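Local structure of EtuB protein (3IO0) at residues 31-43 against 89-103. The protein probably forms part of the protein shell of a bacterial microcompartment associated with ethanol utilisation, assembling as a trimer of chains with tandem microcompartment domains. Numbering follows the deposited sequence.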
loop_
_atom_site.group_PDB
_atom_site.type_symbol
_atom_site.label_atom_id
_atom_site.label_comp_id
_atom_site.label_asym_id
_atom_site.label_seq_id
_atom_site.Cartn_x
_atom_site.Cartn_y
_atom_site.Cartn_z
ATOM N N LEU A 31 3.911 5.055 22.065
ATOM C CA LEU A 31 2.471 5.117 22.294
ATOM C C LEU A 31 2.248 6.308 23.201
ATOM O O LEU A 31 3.207 6.950 23.622
ATOM C CB LEU A 31 1.986 3.830 22.940
ATOM C CG LEU A 31 2.409 2.594 22.147
ATOM C CD1 LEU A 31 2.425 1.388 23.036
ATOM C CD2 LEU A 31 1.518 2.363 20.943
ATOM N N GLY A 32 1.007 6.636 23.516
ATOM C CA GLY A 32 0.792 7.826 24.343
ATOM C C GLY A 32 1.292 7.749 25.785
ATOM O O GLY A 32 1.004 8.638 26.568
ATOM N N LEU A 33 2.069 6.723 26.127
ATOM C CA LEU A 33 2.107 6.215 27.511
ATOM C C LEU A 33 3.035 6.908 28.494
ATOM O O LEU A 33 4.002 7.562 28.113
ATOM C CB LEU A 33 2.379 4.709 27.527
ATOM C CG LEU A 33 1.491 3.853 26.625
ATOM C CD1 LEU A 33 1.862 2.396 26.713
ATOM C CD2 LEU A 33 0.032 4.044 26.962
ATOM N N ASP A 34 2.711 6.760 29.773
ATOM C CA ASP A 34 3.582 7.190 30.861
ATOM C C ASP A 34 3.421 6.201 32.007
ATOM O O ASP A 34 2.665 5.242 31.901
ATOM C CB ASP A 34 3.268 8.623 31.316
ATOM C CG ASP A 34 1.969 8.722 32.091
ATOM O OD1 ASP A 34 1.054 9.413 31.601
ATOM O OD2 ASP A 34 1.853 8.102 33.174
ATOM N N ASN A 35 4.113 6.449 33.110
ATOM C CA ASN A 35 4.204 5.440 34.147
ATOM C C ASN A 35 2.947 5.234 35.012
ATOM O O ASN A 35 2.729 4.148 35.561
ATOM C CB ASN A 35 5.456 5.637 34.991
ATOM C CG ASN A 35 6.046 4.316 35.417
ATOM O OD1 ASN A 35 5.907 3.912 36.575
ATOM N ND2 ASN A 35 6.652 3.593 34.465
ATOM N N THR A 36 2.120 6.271 35.111
ATOM C CA THR A 36 0.837 6.181 35.810
ATOM C C THR A 36 -0.198 5.515 34.909
ATOM O O THR A 36 -1.320 5.250 35.332
ATOM C CB THR A 36 0.306 7.586 36.240
ATOM O OG1 THR A 36 -0.357 8.230 35.131
ATOM C CG2 THR A 36 1.458 8.489 36.772
ATOM N N CYS A 37 0.182 5.259 33.658
ATOM C CA CYS A 37 -0.748 4.750 32.650
ATOM C C CYS A 37 -0.020 3.908 31.590
ATOM O O CYS A 37 0.387 4.426 30.543
ATOM C CB CYS A 37 -1.481 5.924 31.993
ATOM S SG CYS A 37 -2.629 5.429 30.708
ATOM N N ARG A 38 0.155 2.618 31.863
ATOM C CA ARG A 38 0.944 1.778 30.972
ATOM C C ARG A 38 0.287 0.468 30.629
ATOM O O ARG A 38 0.979 -0.506 30.342
ATOM C CB ARG A 38 2.335 1.474 31.542
ATOM C CG ARG A 38 2.703 2.230 32.779
ATOM C CD ARG A 38 2.699 1.329 33.992
ATOM N NE ARG A 38 4.055 1.128 34.517
ATOM C CZ ARG A 38 4.331 0.742 35.765
ATOM N NH1 ARG A 38 3.348 0.502 36.636
ATOM N NH2 ARG A 38 5.591 0.595 36.146
ATOM N N SER A 39 -1.034 0.414 30.656
ATOM C CA SER A 39 -1.680 -0.788 30.183
ATOM C C SER A 39 -2.485 -0.499 28.928
ATOM O O SER A 39 -3.058 0.573 28.769
ATOM C CB SER A 39 -2.493 -1.473 31.276
ATOM O OG SER A 39 -3.488 -0.611 31.765
ATOM N N ILE A 40 -2.520 -1.488 28.050
ATOM C CA ILE A 40 -2.854 -1.302 26.656
ATOM C C ILE A 40 -3.956 -2.268 26.246
ATOM O O ILE A 40 -3.993 -3.423 26.685
ATOM C CB ILE A 40 -1.529 -1.420 25.793
ATOM C CG1 ILE A 40 -0.870 -0.057 25.656
ATOM C CG2 ILE A 40 -1.711 -1.995 24.409
ATOM C CD1 ILE A 40 -1.835 1.096 25.790
ATOM N N GLY A 41 -4.879 -1.768 25.437
ATOM C CA GLY A 41 -5.879 -2.609 24.800
ATOM C C GLY A 41 -5.753 -2.443 23.298
ATOM O O GLY A 41 -5.660 -1.317 22.800
ATOM N N ILE A 42 -5.739 -3.556 22.570
ATOM C CA ILE A 42 -5.516 -3.518 21.131
ATOM C C ILE A 42 -6.669 -4.135 20.355
ATOM O O ILE A 42 -7.157 -5.210 20.696
ATOM C CB ILE A 42 -4.205 -4.246 20.746
ATOM C CG1 ILE A 42 -2.999 -3.565 21.399
ATOM C CG2 ILE A 42 -4.051 -4.322 19.216
ATOM C CD1 ILE A 42 -1.777 -4.441 21.520
ATOM N N ILE A 43 -7.109 -3.434 19.316
ATOM C CA ILE A 43 -7.964 -4.027 18.293
ATOM C C ILE A 43 -7.178 -3.927 17.002
ATOM O O ILE A 43 -6.817 -2.831 16.578
ATOM C CB ILE A 43 -9.341 -3.320 18.160
ATOM C CG1 ILE A 43 -10.073 -3.273 19.504
ATOM C CG2 ILE A 43 -10.205 -4.029 17.139
ATOM C CD1 ILE A 43 -10.492 -4.637 20.033
ATOM N N LYS A 89 -5.484 3.122 25.915
ATOM C CA LYS A 89 -4.675 3.150 27.134
ATOM C C LYS A 89 -5.509 3.326 28.401
ATOM O O LYS A 89 -6.559 3.983 28.392
ATOM C CB LYS A 89 -3.594 4.226 27.050
ATOM C CG LYS A 89 -4.101 5.650 26.889
ATOM C CD LYS A 89 -2.936 6.638 26.909
ATOM C CE LYS A 89 -3.402 8.072 26.739
ATOM N NZ LYS A 89 -2.270 8.920 26.304
ATOM N N ALA A 90 -5.028 2.729 29.490
ATOM C CA ALA A 90 -5.726 2.737 30.778
ATOM C C ALA A 90 -4.721 2.601 31.899
ATOM O O ALA A 90 -3.660 2.011 31.712
ATOM C CB ALA A 90 -6.733 1.592 30.852
ATOM N N ALA A 91 -5.061 3.141 33.064
ATOM C CA ALA A 91 -4.244 2.956 34.261
ATOM C C ALA A 91 -4.327 1.501 34.732
ATOM O O ALA A 91 -3.367 0.956 35.268
ATOM C CB ALA A 91 -4.692 3.907 35.361
ATOM N N ASP A 92 -5.478 0.877 34.506
ATOM C CA ASP A 92 -5.722 -0.473 34.983
ATOM C C ASP A 92 -6.023 -1.421 33.818
ATOM O O ASP A 92 -6.916 -1.173 33.000
ATOM C CB ASP A 92 -6.890 -0.446 35.977
ATOM C CG ASP A 92 -7.035 -1.742 36.776
ATOM O OD1 ASP A 92 -6.928 -2.863 36.211
ATOM O OD2 ASP A 92 -7.303 -1.619 37.991
ATOM N N VAL A 93 -5.276 -2.516 33.767
ATOM C CA VAL A 93 -5.412 -3.519 32.712
ATOM C C VAL A 93 -6.849 -3.982 32.484
ATOM O O VAL A 93 -7.254 -4.194 31.342
ATOM C CB VAL A 93 -4.564 -4.761 33.013
ATOM C CG1 VAL A 93 -4.085 -5.376 31.728
ATOM C CG2 VAL A 93 -3.366 -4.397 33.923
ATOM N N SER A 94 -7.615 -4.142 33.562
ATOM C CA SER A 94 -8.966 -4.705 33.453
ATOM C C SER A 94 -9.924 -3.739 32.782
ATOM O O SER A 94 -10.893 -4.169 32.149
ATOM C CB SER A 94 -9.515 -5.122 34.816
ATOM O OG SER A 94 -9.621 -3.996 35.662
ATOM N N ASP A 95 -9.658 -2.441 32.936
ATOM C CA ASP A 95 -10.383 -1.417 32.193
ATOM C C ASP A 95 -10.116 -1.561 30.692
ATOM O O ASP A 95 -11.044 -1.547 29.880
ATOM C CB ASP A 95 -9.983 -0.019 32.665
ATOM C CG ASP A 95 -10.531 0.325 34.047
ATOM O OD1 ASP A 95 -11.697 -0.029 34.342
ATOM O OD2 ASP A 95 -9.788 0.973 34.825
ATOM N N ALA A 96 -8.843 -1.711 30.337
ATOM C CA ALA A 96 -8.452 -1.942 28.955
ATOM C C ALA A 96 -9.057 -3.239 28.429
ATOM O O ALA A 96 -9.654 -3.250 27.348
ATOM C CB ALA A 96 -6.944 -1.952 28.818
ATOM N N ARG A 97 -8.923 -4.321 29.200
ATOM C CA ARG A 97 -9.468 -5.619 28.803
ATOM C C ARG A 97 -10.971 -5.520 28.554
ATOM O O ARG A 97 -11.486 -6.007 27.550
ATOM C CB ARG A 97 -9.150 -6.692 29.856
ATOM C CG ARG A 97 -9.661 -8.090 29.493
ATOM C CD ARG A 97 -8.985 -9.211 30.255
ATOM N NE ARG A 97 -9.090 -10.449 29.484
ATOM C CZ ARG A 97 -8.049 -11.154 29.029
ATOM N NH1 ARG A 97 -6.805 -10.769 29.280
ATOM N NH2 ARG A 97 -8.249 -12.253 28.317
ATOM N N ARG A 98 -11.656 -4.861 29.478
ATOM C CA ARG A 98 -13.091 -4.670 29.417
ATOM C C ARG A 98 -13.512 -3.977 28.108
ATOM O O ARG A 98 -14.454 -4.416 27.438
ATOM C CB ARG A 98 -13.510 -3.874 30.647
ATOM C CG ARG A 98 -14.984 -3.763 30.876
ATOM C CD ARG A 98 -15.251 -2.850 32.091
ATOM N NE ARG A 98 -15.615 -3.623 33.277
ATOM C CZ ARG A 98 -16.752 -4.312 33.386
ATOM N NH1 ARG A 98 -17.625 -4.336 32.376
ATOM N NH2 ARG A 98 -17.021 -4.991 34.494
ATOM N N ALA A 99 -12.788 -2.915 27.749
ATOM C CA ALA A 99 -12.987 -2.183 26.486
ATOM C C ALA A 99 -12.773 -3.059 25.249
ATOM O O ALA A 99 -13.606 -3.074 24.340
ATOM C CB ALA A 99 -12.076 -0.964 26.436
ATOM N N VAL A 100 -11.652 -3.785 25.221
ATOM C CA VAL A 100 -11.363 -4.750 24.154
ATOM C C VAL A 100 -12.485 -5.791 24.013
ATOM O O VAL A 100 -12.858 -6.159 22.894
ATOM C CB VAL A 100 -10.020 -5.467 24.391
ATOM C CG1 VAL A 100 -9.768 -6.509 23.320
ATOM C CG2 VAL A 100 -8.892 -4.469 24.423
ATOM N N GLU A 101 -13.018 -6.244 25.154
ATOM C CA GLU A 101 -14.119 -7.212 25.189
ATOM C C GLU A 101 -15.379 -6.679 24.514
ATOM O O GLU A 101 -16.039 -7.410 23.754
ATOM C CB GLU A 101 -14.415 -7.676 26.626
ATOM C CG GLU A 101 -13.616 -8.909 27.107
ATOM C CD GLU A 101 -13.779 -10.171 26.209
ATOM O OE1 GLU A 101 -14.460 -10.116 25.142
ATOM O OE2 GLU A 101 -13.207 -11.231 26.575
ATOM N N ILE A 102 -15.691 -5.408 24.784
ATOM C CA ILE A 102 -16.805 -4.707 24.135
ATOM C C ILE A 102 -16.580 -4.586 22.633
ATOM O O ILE A 102 -17.469 -4.918 21.849
ATOM C CB ILE A 102 -17.021 -3.283 24.709
ATOM C CG1 ILE A 102 -17.428 -3.336 26.174
ATOM C CG2 ILE A 102 -18.074 -2.525 23.910
ATOM C CD1 ILE A 102 -17.390 -1.988 26.852
ATOM N N ALA A 103 -15.394 -4.108 22.249
ATOM C CA ALA A 103 -15.064 -3.849 20.847
ATOM C C ALA A 103 -15.127 -5.104 19.994
ATOM O O ALA A 103 -15.612 -5.056 18.866
ATOM C CB ALA A 103 -13.707 -3.194 20.725
#
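Ser-39 and Ala-90 meet as a hydrogen-bonded antiparallel pair where strand 84-90 ends and, in the circularly permuted microcompartment fold, helix 93-111 doubles back along the Ser-39/Ala-90 face of the antiparallel sheet. Ala-90 O is gripped twice. Ser-39 N reaches it at 3.2 Å, almost in line with the carbonyl, whereas Ser-39 OG comes from above the carbonyl plane, 2.6 Å from the same Ala-90 O. With chi1 at 59°, that hydroxyl sits between its own backbone N and carbonyl carbon and is turned onto the strand end. Ala-90 N returns a bond to Ser-39 O, closing the pair.

On the other face of the sheet, the side chain of Lys-89 runs extended beyond CG alongside the loop that precedes strand 39-45, past Leu-33 and Cys-37 to Gly-32. Leu-33 CD2 packs 3.6 Å from Lys-89 CB, Ile-40 CD1 also touches that carbon, and Cys-37 SG lies beside the aliphatic chain; the ammonium makes a weak bond to Gly-32 O.

Farther along, helix segment 93-103 runs nearly parallel to strand 39-43, their axes 10° apart and 7.2 Å at closest approach. Gly-41 presents bare backbone to Val-100 CG2, and Ile-43 CD1 reaches Val-100 CG1 and Ala-103 CB. Val-8 of strand 7-11 also packs on Val-100.

An Asx turn at Asp-34 organises the loop, its OD2 accepting from Thr-36 N and OG1. At the helix start, N-cap Asp-92 OD1 receives both Ser-94 N, 3.0 Å away, and Ser-94 OG from one face of the carboxylate.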